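Local structure of uncharacterized protein (Staphylococcus aureus subsp. aureus Mu50, 4EBG) at residues Ile31-Asp35 with Ser36-Val40. The protein is of unknown function but is probably secreted and belongs to a family with a cystatin-like fold in the NTF2 clan. Numbering follows the deposited sequence.
With PO4 (phosphate ion), chain D.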
loop_
_atom_site.group_PDB
_atom_site.type_symbol
_atom_site.label_atom_id
_atom_site.label_comp_id
_atom_site.label_asym_id
_atom_site.label_seq_id
_atom_site.Cartn_x
_atom_site.Cartn_y
_atom_site.Cartn_z
ATOM N N ILE B 31 5.326 -4.566 -11.791
ATOM C CA ILE B 31 6.654 -3.999 -11.836
ATOM C C ILE B 31 7.587 -5.064 -12.426
ATOM O O ILE B 31 7.598 -6.203 -11.945
ATOM C CB ILE B 31 7.156 -3.567 -10.444
ATOM C CG1 ILE B 31 6.189 -2.568 -9.764
ATOM C CG2 ILE B 31 8.577 -3.032 -10.516
ATOM C CD1 ILE B 31 5.985 -1.270 -10.518
ATOM N N LYS B 32 8.379 -4.645 -13.406
ATOM C CA LYS B 32 9.304 -5.562 -14.087
ATOM C C LYS B 32 10.738 -5.039 -14.003
ATOM O O LYS B 32 10.989 -3.891 -14.253
ATOM C CB LYS B 32 8.895 -5.700 -15.544
ATOM C CG LYS B 32 7.500 -6.305 -15.755
ATOM C CD LYS B 32 6.984 -6.172 -17.163
ATOM C CE LYS B 32 6.395 -4.800 -17.516
ATOM N NZ LYS B 32 5.038 -4.518 -16.894
ATOM N N GLN B 33 11.653 -5.956 -13.717
ATOM C CA GLN B 33 13.070 -5.617 -13.620
ATOM C C GLN B 33 13.584 -4.927 -14.894
ATOM O O GLN B 33 14.383 -4.006 -14.828
ATOM C CB GLN B 33 13.876 -6.865 -13.286
ATOM C CG GLN B 33 15.369 -6.627 -13.174
ATOM C CD GLN B 33 16.109 -7.902 -12.775
ATOM O OE1 GLN B 33 15.504 -8.828 -12.298
ATOM N NE2 GLN B 33 17.441 -7.910 -12.937
ATOM N N GLU B 34 13.166 -5.401 -16.065
ATOM C CA GLU B 34 13.686 -4.886 -17.330
ATOM C C GLU B 34 13.180 -3.473 -17.664
ATOM O O GLU B 34 13.690 -2.851 -18.545
ATOM C CB GLU B 34 13.367 -5.814 -18.493
ATOM C CG GLU B 34 11.880 -5.870 -18.867
ATOM C CD GLU B 34 11.107 -7.016 -18.213
ATOM O OE1 GLU B 34 11.554 -7.509 -17.117
ATOM O OE2 GLU B 34 10.043 -7.421 -18.808
ATOM N N ASP B 35 12.228 -2.966 -16.903
ATOM C CA ASP B 35 11.740 -1.598 -17.013
ATOM C C ASP B 35 12.138 -0.756 -15.796
ATOM O O ASP B 35 11.606 0.353 -15.585
ATOM C CB ASP B 35 10.228 -1.589 -17.160
ATOM C CG ASP B 35 9.746 -2.216 -18.447
ATOM O OD1 ASP B 35 10.513 -2.244 -19.438
ATOM O OD2 ASP B 35 8.593 -2.667 -18.458
ATOM N N SER B 36 13.050 -1.281 -14.978
ATOM C CA SER B 36 13.400 -0.676 -13.701
ATOM C C SER B 36 14.925 -0.513 -13.643
ATOM O O SER B 36 15.647 -0.958 -14.569
ATOM C CB SER B 36 12.894 -1.550 -12.578
ATOM O OG SER B 36 11.472 -1.721 -12.644
ATOM N N ASN B 37 15.404 0.089 -12.569
ATOM C CA ASN B 37 16.807 0.165 -12.250
ATOM C C ASN B 37 17.088 -0.674 -11.031
ATOM O O ASN B 37 16.364 -0.618 -10.043
ATOM C CB ASN B 37 17.207 1.607 -12.034
ATOM C CG ASN B 37 17.095 2.417 -13.287
ATOM O OD1 ASN B 37 17.232 1.873 -14.402
ATOM N ND2 ASN B 37 16.898 3.725 -13.127
ATOM N N THR B 38 18.141 -1.508 -11.055
ATOM C CA THR B 38 18.549 -2.365 -9.983
ATOM C C THR B 38 20.031 -2.239 -9.718
ATOM O O THR B 38 20.841 -2.290 -10.663
ATOM C CB THR B 38 18.210 -3.851 -10.280
ATOM O OG1 THR B 38 16.857 -3.948 -10.697
ATOM C CG2 THR B 38 18.480 -4.739 -9.116
ATOM N N HIS B 39 20.409 -2.066 -8.460
ATOM C CA HIS B 39 21.787 -2.078 -8.031
ATOM C C HIS B 39 21.946 -2.964 -6.811
ATOM O O HIS B 39 21.117 -2.916 -5.892
ATOM C CB HIS B 39 22.303 -0.687 -7.689
ATOM C CG HIS B 39 22.437 0.214 -8.880
ATOM N ND1 HIS B 39 21.379 0.907 -9.408
ATOM C CD2 HIS B 39 23.513 0.515 -9.656
ATOM C CE1 HIS B 39 21.793 1.609 -10.453
ATOM N NE2 HIS B 39 23.089 1.420 -10.602
ATOM N N VAL B 40 22.995 -3.784 -6.770
ATOM C CA VAL B 40 23.319 -4.638 -5.642
ATOM C C VAL B 40 24.591 -4.130 -4.976
ATOM O O VAL B 40 25.566 -3.755 -5.667
ATOM C CB VAL B 40 23.516 -6.111 -6.078
ATOM C CG1 VAL B 40 23.914 -7.001 -4.916
ATOM C CG2 VAL B 40 22.285 -6.618 -6.804
HETATM P P PO4 D . 3.983 -1.573 -19.058
HETATM O O1 PO4 D . 4.471 -0.126 -19.165
HETATM O O2 PO4 D . 4.620 -2.244 -20.210
HETATM O O3 PO4 D . 4.428 -2.087 -17.698
HETATM O O4 PO4 D . 2.437 -1.499 -19.191
HETATM O O HOH W 1 16.716 -3.527 -13.345
#
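A single 3-10 turn leads the loop after helix 3-23 into strand 37-41, and Ser36 closes it against Lys32 and Gln33. Two successive i+3 to i backbone bonds form the turn. The first runs from Asp35 N to Lys32 O, at 3.1 Å. In the second, Ser36 N reaches Gln33 O at 3.0 Å, with an N-H...O angle of 152°. This donor sits well above the carbonyl plane of Gln33. Lys32 O takes a further bond from the hydroxyl of Ser36, whose OG lies 2.7 Å away. Asp35 N and Ser36 OG come to Lys32 O from opposite faces of its plane, so the carbonyl is gripped from both. Ser36 OG stands beside its own backbone N (chi1 -59°), which turns it back over the 3-10 turn. Ile31 CG2 packs on Ser36 OG at 3.8 Å, and Tyr10 of helix 3-23 and Ile51 of strand 46-52 cover both side chains.

In the cystatin-like fold a long helix packs on an antiparallel sheet, and this turn delivers the chain to strand 37-41, between strands 46-52 and 91-94. Water 1 spans the junction, hydrogen-bonded to Gln33 O at 2.8 Å and to Thr38 OG1 at 2.7 Å. Tyr10 OH also bonds Thr38 OG1, which ties the strand to the helix. The side chains of Gln33 and Thr38 cross at about a right angle, with Gln33 CG 3.9 Å from Thr38 OG1. Beyond CG the Gln33 chain is extended, and its amide bonds Gln3 and Asp93. The Lys32 chain bends at chi3 and chi4, and its NZ donates to phosphate O3 at 2.6 Å and to Asp30 O. The phosphate, probably from the crystallisation liquor, also accepts a hydrogen bond from Lys28 NZ.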